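HTH tetR-type domain-containing protein (Streptomyces coelicolor A3, PDB 3IUV) probably binds DNA as a two-subunit transcriptional regulator of the TetR family, though its specific function is uncharacterised. Local coordinates at residues A29-R34 with D55-A60. Residues are numbered along the deposited sequence; the frame is centred on the assembly and turned at random.
Sequences AGLSHR and DDLMVA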
ATOM      1  N   ALA A  29       8.837  -2.497 -13.802  1.00157.76           N
ATOM      2  CA  ALA A  29       9.144  -3.269 -14.996  1.00162.57           C
ATOM      3  C   ALA A  29       9.884  -2.481 -16.069  1.00163.01           C
ATOM      4  O   ALA A  29      10.329  -3.054 -17.065  1.00163.44           O
ATOM      5  CB  ALA A  29       7.871  -3.858 -15.570  1.00167.33           C
ATOM      6  N   GLY A  30      10.015  -1.173 -15.874  1.00162.38           N
ATOM      7  CA  GLY A  30      10.652  -0.328 -16.869  1.00163.16           C
ATOM      8  C   GLY A  30      12.088   0.043 -16.541  1.00158.48           C
ATOM      9  O   GLY A  30      12.706   0.852 -17.236  1.00156.05           O
ATOM     10  N   LEU A  31      12.626  -0.560 -15.487  1.00153.75           N
ATOM     11  CA  LEU A  31      13.939  -0.173 -14.988  1.00141.19           C
ATOM     12  C   LEU A  31      14.942  -1.323 -14.957  1.00130.36           C
ATOM     13  O   LEU A  31      14.785  -2.290 -14.212  1.00132.99           O
ATOM     14  CB  LEU A  31      13.806   0.486 -13.610  1.00134.71           C
ATOM     15  CG  LEU A  31      14.967   0.334 -12.631  1.00127.51           C
ATOM     16  CD1 LEU A  31      15.252   1.641 -11.922  1.00125.01           C
ATOM     17  CD2 LEU A  31      14.669  -0.772 -11.641  1.00125.88           C
ATOM     18  N   SER A  32      15.977  -1.199 -15.779  1.00118.54           N
ATOM     19  CA  SER A  32      17.038  -2.188 -15.846  1.00107.60           C
ATOM     20  C   SER A  32      18.332  -1.452 -16.106  1.00109.10           C
ATOM     21  O   SER A  32      18.313  -0.335 -16.616  1.00112.09           O
ATOM     22  CB  SER A  32      16.789  -3.146 -16.998  1.00 97.24           C
ATOM     23  OG  SER A  32      17.123  -2.519 -18.223  1.00 86.48           O
ATOM     24  N   HIS A  33      19.455  -2.081 -15.768  1.00107.58           N
ATOM     25  CA  HIS A  33      20.774  -1.494 -16.016  1.00 98.81           C
ATOM     26  C   HIS A  33      20.828  -0.689 -17.292  1.00 94.47           C
ATOM     27  O   HIS A  33      21.343   0.427 -17.311  1.00 82.22           O
ATOM     28  CB  HIS A  33      21.837  -2.577 -16.098  1.00 97.89           C
ATOM     29  CG  HIS A  33      22.161  -3.177 -14.775  1.00106.19           C
ATOM     30  ND1 HIS A  33      21.648  -4.385 -14.364  1.00118.39           N
ATOM     31  CD2 HIS A  33      22.915  -2.712 -13.751  1.00101.07           C
ATOM     32  CE1 HIS A  33      22.086  -4.651 -13.144  1.00117.63           C
ATOM     33  NE2 HIS A  33      22.851  -3.648 -12.749  1.00106.24           N
ATOM     34  N   ARG A  34      20.302  -1.274 -18.361  1.00 92.78           N
ATOM     35  CA  ARG A  34      20.395  -0.652 -19.662  1.00 96.26           C
ATOM     36  C   ARG A  34      19.508   0.597 -19.733  1.00 96.48           C
ATOM     37  O   ARG A  34      19.884   1.587 -20.361  1.00 96.71           O
ATOM     38  CB  ARG A  34      20.062  -1.668 -20.760  1.00102.13           C
ATOM     39  CG  ARG A  34      20.657  -1.338 -22.103  1.00108.67           C
ATOM     40  CD  ARG A  34      21.289  -2.565 -22.749  1.00115.24           C
ATOM     41  NE  ARG A  34      22.028  -2.208 -23.960  1.00130.87           N
ATOM     42  CZ  ARG A  34      23.043  -2.913 -24.458  1.00148.87           C
ATOM     43  NH1 ARG A  34      23.450  -4.015 -23.842  1.00152.60           N
ATOM     44  NH2 ARG A  34      23.660  -2.515 -25.569  1.00154.39           N
ATOM     45  N   ASP A  55      18.802  -5.717  -8.109  1.00125.73           N
ATOM     46  CA  ASP A  55      18.267  -5.478  -6.770  1.00118.52           C
ATOM     47  C   ASP A  55      18.953  -4.309  -6.114  1.00114.09           C
ATOM     48  O   ASP A  55      18.285  -3.407  -5.613  1.00108.31           O
ATOM     49  CB  ASP A  55      18.418  -6.709  -5.880  1.00112.21           C
ATOM     50  CG  ASP A  55      17.440  -7.800  -6.236  1.00117.31           C
ATOM     51  OD1 ASP A  55      17.677  -8.959  -5.833  1.00126.17           O
ATOM     52  OD2 ASP A  55      16.443  -7.497  -6.929  1.00108.28           O
ATOM     53  N   ASP A  56      20.285  -4.334  -6.126  1.00109.88           N
ATOM     54  CA  ASP A  56      21.083  -3.301  -5.486  1.00104.14           C
ATOM     55  C   ASP A  56      20.649  -1.950  -6.000  1.00100.76           C
ATOM     56  O   ASP A  56      20.571  -0.978  -5.246  1.00 99.37           O
ATOM     57  CB  ASP A  56      22.552  -3.526  -5.784  1.00107.66           C
ATOM     58  CG  ASP A  56      22.945  -4.965  -5.616  1.00110.60           C
ATOM     59  OD1 ASP A  56      23.644  -5.507  -6.502  1.00107.60           O
ATOM     60  OD2 ASP A  56      22.517  -5.557  -4.606  1.00110.61           O
ATOM     61  N   LEU A  57      20.338  -1.891  -7.286  1.00 93.00           N
ATOM     62  CA  LEU A  57      19.828  -0.649  -7.825  1.00101.41           C
ATOM     63  C   LEU A  57      18.483  -0.297  -7.171  1.00103.05           C
ATOM     64  O   LEU A  57      18.338   0.772  -6.576  1.00103.51           O
ATOM     65  CB  LEU A  57      19.713  -0.714  -9.341  1.00107.63           C
ATOM     66  CG  LEU A  57      19.937   0.652  -9.985  1.00106.69           C
ATOM     67  CD1 LEU A  57      19.202   0.720 -11.303  1.00117.06           C
ATOM     68  CD2 LEU A  57      19.470   1.769  -9.053  1.00 90.93           C
HETATM   69  N   MSE A  58      17.509  -1.197  -7.254  1.00100.67           N
HETATM   70  CA  MSE A  58      16.231  -0.959  -6.582  1.00 99.20           C
HETATM   71  C   MSE A  58      16.390  -0.825  -5.078  1.00104.16           C
HETATM   72  O   MSE A  58      15.588  -0.151  -4.421  1.00 97.41           O
HETATM   73  CB  MSE A  58      15.223  -2.060  -6.889  1.00101.22           C
HETATM   74  CG  MSE A  58      14.780  -2.079  -8.330  1.00112.37           C
HETATM   75 SE   MSE A  58      13.248  -3.220  -8.632  0.55139.44          SE
HETATM   76  CE  MSE A  58      13.709  -3.822 -10.453  1.00110.67           C
ATOM     77  N   VAL A  59      17.410  -1.474  -4.524  1.00110.75           N
ATOM     78  CA  VAL A  59      17.604  -1.435  -3.080  1.00107.36           C
ATOM     79  C   VAL A  59      18.127  -0.085  -2.668  1.00103.80           C
ATOM     80  O   VAL A  59      17.654   0.498  -1.691  1.00 96.01           O
ATOM     81  CB  VAL A  59      18.573  -2.505  -2.563  1.00100.68           C
ATOM     82  CG1 VAL A  59      18.810  -2.310  -1.046  1.00 84.90           C
ATOM     83  CG2 VAL A  59      18.025  -3.891  -2.855  1.00 96.19           C
ATOM     84  N   ALA A  60      19.116   0.402  -3.408  1.00103.89           N
ATOM     85  CA  ALA A  60      19.639   1.730  -3.165  1.00 99.01           C
ATOM     86  C   ALA A  60      18.519   2.698  -3.490  1.00102.46           C
ATOM     87  O   ALA A  60      18.193   3.575  -2.690  1.00101.38           O
ATOM     88  CB  ALA A  60      20.857   1.997  -4.042  1.00 94.79           C
TER
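Met58 starts with CG anti to its own carbonyl carbon (chi1 -67°), runs on extended through chi2, and bends modestly at chi3 (-147°), which leaves its methyl CE nearer to Leu31 CD2 than SE is. Leu31 swings CG out toward the long helix (chi1 150°), and its two methyls then take separate partners: CD2 goes to Met58, CD1 to Leu57. This Met58 is the selenomethionine of the crystallised protein, so selenium stands where sulfur would be. The leucine and selenomethionine side chains run antiparallel, flank to flank, and Leu31 CD2 lies alongside the bent chain, 3.4 Å from Met58 CE and 3.6 Å from Met58 CG. Leu57 comes at Leu31 at a slant and meets it with a single methyl, Leu57 CD1 lying 4.1 Å from Leu31 CD1. The backbones stay well apart, with 8.7 Å between Leu31 CA and Met58 CA, so the closest contacts are all between side chains.

Leu31 belongs to the loop that leads into helix 33-40, the first helix of the predicted helix-turn-helix, with Ser32 as its N-cap. Leu57 and Met58 sit one after the other near the start of helix 54-73, the long helix that runs from the DNA-binding domain into the C-terminal domain in TetR proteins. Helix 11-24 closes over the same leucines, Ala19 touching both Leu31 and Leu57. A little further on, His33 NE2 hydrogen-bonds to Phe51 O, a polar tie between the start of helix 33-40 and the loop ahead of helix 54-73.

No hydrogen bond or salt bridge crosses between 29-34 and 55-60; the 190 Å² buried between them comes mainly from three apolar side chains, so what this contact contributes is probably hydrophobic burial without directional bonds.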